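Local structure of putative phosphosugar isomerase (Silicibacter pomeroyi DSS-3, 3FJ1) at residues P17-R22 with A152-V157; Q21-H26 with S159-L164. The protein is a putative phosphosugar isomerase with two SIS domains that probably binds a phosphorylated sugar or related carbohydrate derivative, its reaction not being established. All coordinates share one frame; numbering follows the deposited sequence. Where two conformers were deposited one is given.

Interaction 1: P17-R22 with A152-V157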
loop_
_atom_site.group_PDB
_atom_site.type_symbol
_atom_site.label_atom_id
_atom_site.label_comp_id
_atom_site.label_asym_id
_atom_site.label_seq_id
_atom_site.Cartn_x
_atom_site.Cartn_y
_atom_site.Cartn_z
ATOM N N PRO A 17 17.836 -2.644 21.894
ATOM C CA PRO A 17 17.326 -2.291 23.233
ATOM C C PRO A 17 17.886 -0.973 23.846
ATOM O O PRO A 17 17.090 -0.174 24.377
ATOM C CB PRO A 17 17.714 -3.507 24.079
ATOM C CG PRO A 17 17.778 -4.647 23.084
ATOM C CD PRO A 17 18.364 -4.020 21.855
ATOM N N GLU A 18 19.205 -0.726 23.762
ATOM C CA GLU A 18 19.787 0.493 24.315
ATOM C C GLU A 18 19.416 1.734 23.507
ATOM O O GLU A 18 19.324 2.826 24.061
ATOM C CB GLU A 18 21.320 0.402 24.393
ATOM C CG GLU A 18 21.910 1.294 25.477
ATOM C CD GLU A 18 21.642 0.753 26.880
ATOM O OE1 GLU A 18 21.585 -0.487 27.010
ATOM O OE2 GLU A 18 21.490 1.552 27.834
ATOM N N ALA A 19 19.238 1.565 22.196
ATOM C CA ALA A 19 18.817 2.660 21.331
ATOM C C ALA A 19 17.434 3.125 21.788
ATOM O O ALA A 19 17.188 4.313 21.937
ATOM C CB ALA A 19 18.764 2.214 19.865
ATOM N N VAL A 20 16.510 2.179 21.977
ATOM C CA VAL A 20 15.185 2.501 22.516
ATOM C C VAL A 20 15.290 3.175 23.884
ATOM O O VAL A 20 14.567 4.120 24.177
ATOM C CB VAL A 20 14.282 1.235 22.545
ATOM C CG1 VAL A 20 12.971 1.509 23.258
ATOM C CG2 VAL A 20 14.031 0.736 21.100
ATOM N N GLN A 21 16.205 2.696 24.720
ATOM C CA GLN A 21 16.419 3.307 26.030
ATOM C C GLN A 21 16.858 4.759 25.888
ATOM O O GLN A 21 16.341 5.617 26.601
ATOM C CB GLN A 21 17.438 2.529 26.870
ATOM C CG GLN A 21 17.566 3.005 28.316
ATOM C CD GLN A 21 16.260 2.886 29.059
ATOM O OE1 GLN A 21 15.591 3.893 29.330
ATOM N NE2 GLN A 21 15.836 1.667 29.315
ATOM N N ARG A 22 17.750 5.042 24.945
ATOM C CA ARG A 22 18.213 6.424 24.735
ATOM C C ARG A 22 17.077 7.308 24.258
ATOM O O ARG A 22 16.951 8.424 24.704
ATOM C CB ARG A 22 19.394 6.499 23.764
ATOM C CG ARG A 22 20.664 5.931 24.351
ATOM C CD ARG A 22 21.864 6.154 23.466
ATOM N NE ARG A 22 22.936 5.250 23.881
ATOM C CZ ARG A 22 23.071 3.992 23.449
ATOM N NH1 ARG A 22 22.198 3.461 22.590
ATOM N NH2 ARG A 22 24.077 3.255 23.888
ATOM N N ALA A 152 18.941 -1.744 8.545
ATOM C CA ALA A 152 18.501 -0.488 9.208
ATOM C C ALA A 152 17.409 -0.765 10.231
ATOM O O ALA A 152 16.310 -0.174 10.202
ATOM C CB ALA A 152 18.011 0.527 8.164
ATOM N N THR A 153 17.712 -1.713 11.111
ATOM C CA THR A 153 16.767 -2.227 12.073
ATOM C C THR A 153 16.480 -1.203 13.186
ATOM O O THR A 153 15.339 -1.065 13.685
ATOM C CB THR A 153 17.309 -3.572 12.670
ATOM O OG1 THR A 153 18.593 -3.352 13.275
ATOM C CG2 THR A 153 17.464 -4.681 11.578
ATOM N N LYS A 154 17.515 -0.491 13.602
ATOM C CA LYS A 154 17.349 0.501 14.644
ATOM C C LYS A 154 16.395 1.611 14.206
ATOM O O LYS A 154 15.559 2.074 14.981
ATOM C CB LYS A 154 18.697 1.112 15.018
ATOM C CG LYS A 154 19.611 0.150 15.701
ATOM C CD LYS A 154 20.878 0.844 16.253
ATOM C CE LYS A 154 21.763 1.504 15.192
ATOM N NZ LYS A 154 22.915 2.188 15.878
ATOM N N THR A 155 16.588 2.070 12.979
ATOM C CA THR A 155 15.751 3.113 12.411
ATOM C C THR A 155 14.284 2.688 12.415
ATOM O O THR A 155 13.416 3.460 12.804
ATOM C CB THR A 155 16.220 3.481 10.991
ATOM O OG1 THR A 155 17.457 4.205 11.080
ATOM C CG2 THR A 155 15.193 4.370 10.286
ATOM N N PHE A 156 13.991 1.468 11.954
ATOM C CA PHE A 156 12.588 1.005 11.996
ATOM C C PHE A 156 12.007 1.013 13.430
ATOM O O PHE A 156 10.948 1.594 13.686
ATOM C CB PHE A 156 12.439 -0.388 11.392
ATOM C CG PHE A 156 11.013 -0.841 11.359
ATOM C CD1 PHE A 156 10.207 -0.512 10.299
ATOM C CD2 PHE A 156 10.439 -1.475 12.451
ATOM C CE1 PHE A 156 8.882 -0.887 10.265
ATOM C CE2 PHE A 156 9.080 -1.865 12.432
ATOM C CZ PHE A 156 8.296 -1.546 11.325
ATOM N N VAL A 157 12.713 0.362 14.347
ATOM C CA VAL A 157 12.229 0.215 15.732
ATOM C C VAL A 157 12.069 1.548 16.420
ATOM O O VAL A 157 10.998 1.829 16.940
ATOM C CB VAL A 157 13.085 -0.782 16.550
ATOM C CG1 VAL A 157 12.645 -0.791 18.004
ATOM C CG2 VAL A 157 12.980 -2.205 15.940
#
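Val-20 and Val-157 have nearly the same first torsion, 173° and 174°, yet they touch through different branches. Val-20 offers CG2, the methyl beside its own backbone N, while Val-157 offers CG1, the methyl carried anti to its backbone N. These two meet at 3.7 Å, CG2 of Val-20 to CG1 of Val-157, and the two side chains cross at about a right angle. Leu-187 of helix 183-191 packs on both valines, and Ile-16, a turn before Val-20, also leans on Val-157.

One turn back along the second helix, the aliphatic part of Lys-154 passes Ala-19. The methyl CB of Ala-19 points at the other helix and lies 4.4 Å from Lys-154 CD, a looser touch than the valine pair. The turn about CG-CD (chi3 -62°) breaks the extended run of the lysine chain on its way to NZ, which forms a salt bridge with Glu-15 and a hydrogen bond to the carbonyl O of Pro-146.

No hydrogen bond joins 17-22 to 152-157. Their contact is purely apolar: lysine gives the interface its methylenes, while the NZ of this buried residue finds its partners beyond the two segments.

Interaction 2: Q21-H26 with S159-L164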
loop_
_atom_site.group_PDB
_atom_site.type_symbol
_atom_site.label_atom_id
_atom_site.label_comp_id
_atom_site.label_asym_id
_atom_site.label_seq_id
_atom_site.Cartn_x
_atom_site.Cartn_y
_atom_site.Cartn_z
ATOM N N GLN A 21 16.205 2.696 24.720
ATOM C CA GLN A 21 16.419 3.307 26.030
ATOM C C GLN A 21 16.858 4.759 25.888
ATOM O O GLN A 21 16.341 5.617 26.601
ATOM C CB GLN A 21 17.438 2.529 26.870
ATOM C CG GLN A 21 17.566 3.005 28.316
ATOM C CD GLN A 21 16.260 2.886 29.059
ATOM O OE1 GLN A 21 15.591 3.893 29.330
ATOM N NE2 GLN A 21 15.836 1.667 29.315
ATOM N N ARG A 22 17.750 5.042 24.945
ATOM C CA ARG A 22 18.213 6.424 24.735
ATOM C C ARG A 22 17.077 7.308 24.258
ATOM O O ARG A 22 16.951 8.424 24.704
ATOM C CB ARG A 22 19.394 6.499 23.764
ATOM C CG ARG A 22 20.664 5.931 24.351
ATOM C CD ARG A 22 21.864 6.154 23.466
ATOM N NE ARG A 22 22.936 5.250 23.881
ATOM C CZ ARG A 22 23.071 3.992 23.449
ATOM N NH1 ARG A 22 22.198 3.461 22.590
ATOM N NH2 ARG A 22 24.077 3.255 23.888
ATOM N N LEU A 23 16.240 6.783 23.363
ATOM C CA LEU A 23 15.081 7.516 22.860
ATOM C C LEU A 23 14.095 7.796 24.008
ATOM O O LEU A 23 13.627 8.899 24.155
ATOM C CB LEU A 23 14.411 6.723 21.721
ATOM C CG LEU A 23 13.092 7.303 21.221
ATOM C CD1 LEU A 23 13.244 8.748 20.735
ATOM C CD2 LEU A 23 12.567 6.342 20.167
ATOM N N LEU A 24 13.811 6.793 24.826
ATOM C CA LEU A 24 12.936 6.964 25.990
ATOM C C LEU A 24 13.484 8.032 26.948
ATOM O O LEU A 24 12.733 8.893 27.416
ATOM C CB LEU A 24 12.722 5.636 26.708
ATOM C CG LEU A 24 11.862 4.568 26.027
ATOM C CD1 LEU A 24 12.063 3.174 26.620
ATOM C CD2 LEU A 24 10.351 4.961 26.043
ATOM N N ASP A 25 14.790 7.987 27.212
ATOM C CA ASP A 25 15.441 8.943 28.097
ATOM C C ASP A 25 15.597 10.332 27.451
ATOM O O ASP A 25 15.059 11.302 27.959
ATOM C CB ASP A 25 16.809 8.398 28.554
ATOM C CG ASP A 25 16.688 7.154 29.413
ATOM O OD1 ASP A 25 15.563 6.847 29.894
ATOM O OD2 ASP A 25 17.714 6.466 29.590
ATOM N N HIS A 26 16.296 10.421 26.326
ATOM C CA HIS A 26 16.587 11.701 25.673
ATOM C C HIS A 26 15.485 12.321 24.845
ATOM O O HIS A 26 15.534 13.523 24.596
ATOM C CB HIS A 26 17.828 11.573 24.786
ATOM C CG HIS A 26 19.044 11.162 25.543
ATOM N ND1 HIS A 26 19.886 12.069 26.156
ATOM C CD2 HIS A 26 19.519 9.933 25.853
ATOM C CE1 HIS A 26 20.850 11.411 26.779
ATOM N NE2 HIS A 26 20.648 10.114 26.611
ATOM N N SER A 159 11.901 4.615 15.090
ATOM C CA SER A 159 10.878 5.436 14.409
ATOM C C SER A 159 9.485 5.100 14.966
ATOM O O SER A 159 8.676 5.992 15.315
ATOM C CB SER A 159 10.930 5.249 12.889
ATOM O OG SER A 159 12.119 5.824 12.315
ATOM N N ALA A 160 9.180 3.799 15.012
ATOM C CA ALA A 160 7.923 3.356 15.516
ATOM C C ALA A 160 7.740 3.716 16.990
ATOM O O ALA A 160 6.677 4.207 17.369
ATOM C CB ALA A 160 7.713 1.833 15.250
ATOM N N VAL A 161 8.781 3.526 17.803
ATOM C CA VAL A 161 8.704 3.858 19.212
ATOM C C VAL A 161 8.447 5.354 19.419
ATOM O O VAL A 161 7.565 5.721 20.215
ATOM C CB VAL A 161 9.947 3.392 19.989
ATOM C CG1 VAL A 161 9.966 3.994 21.360
ATOM C CG2 VAL A 161 9.944 1.845 20.061
ATOM N N ALA A 162 9.177 6.194 18.684
ATOM C CA ALA A 162 8.967 7.650 18.730
ATOM C C ALA A 162 7.510 8.022 18.450
ATOM O O ALA A 162 6.917 8.836 19.185
ATOM C CB ALA A 162 9.919 8.393 17.794
ATOM N N GLY A 163 6.954 7.476 17.364
ATOM C CA GLY A 163 5.547 7.710 17.010
ATOM C C GLY A 163 4.585 7.193 18.073
ATOM O O GLY A 163 3.602 7.860 18.412
ATOM N N LEU A 164 4.865 6.019 18.621
ATOM C CA LEU A 164 4.025 5.456 19.686
ATOM C C LEU A 164 4.062 6.290 20.972
ATOM O O LEU A 164 3.034 6.441 21.626
ATOM C CB LEU A 164 4.349 3.973 19.963
ATOM C CG LEU A 164 3.907 2.974 18.866
ATOM C CD1 LEU A 164 4.533 1.617 19.177
ATOM C CD2 LEU A 164 2.355 2.867 18.615
#
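Leu-23 points toward helix 153-171 and meets Val-161 and Ala-162 with one methyl, CD2. Its CG stands anti to the backbone N (chi1 173°), which extends the side chain away from its own helix. CD2 is the branch that continues this extended chain, CD1 being turned aside (chi2 57°), and it is therefore the one that arrives at the opposing helix. There Leu-23 CD2 lies 3.7 Å from CG1 of Val-161 and 3.9 Å from the branch carbon CB of Val-161. Leu-23 CD2 also comes within 3.7 Å of the backbone N of Ala-162, which makes this a side chain resting on the helix surface itself as well as on side chains. The third neighbour is the methyl of Ala-162, with CB 4.1 Å from Leu-23 CD2.

Leucine and valine do not meet head on. They slide past each other in opposite directions, CD2 of Leu-23 lying against CB and CG1 of Val-161. The helices approach to 7.4 Å between CA of Leu-23 and CA of Ala-162, and the short side chain of Ala-162 is consistent with so close an approach. Leu-24 adds a looser flank, its CD2 standing 4.8 Å from Val-161 CG1.

Around this contact, His-143 packs on Leu-23 and Ile-142 on Ala-162, both from the loop after strand 138-141. Leu-183 and Leu-310, from helices 183-191 and 308-326, cover Val-161.

This is close helix-helix packing, a long side chain set against a small residue. It joins the long N-terminal helix 8-41 to helix 153-171, whose segment 159-164 belongs to the first SIS region and which follows the last strand of a five-stranded parallel sheet, in the alpha/beta architecture expected of an SIS domain.

Interactions 1 and 2 are successive stations of one helix-helix interface, between helix 8-41 and helix 153-171, with centres 8 Å apart. Residue numbers rise together on both sides: going from interaction 1 to interaction 2 advances about one turn on helix 8-41 and about two on helix 153-171. The closest CA pairs of the two contacts have similar spacings, 7.2 Å (Ala-19 to Lys-154) and 7.4 Å (Leu-23 to Ala-162). Helices 183-191 and 308-326 border both contacts, so the pair sits inside a larger helical cluster. Neither contact includes a ligand; they knit together the N-terminal helix and the first SIS region, from segments some 130 residues apart in sequence.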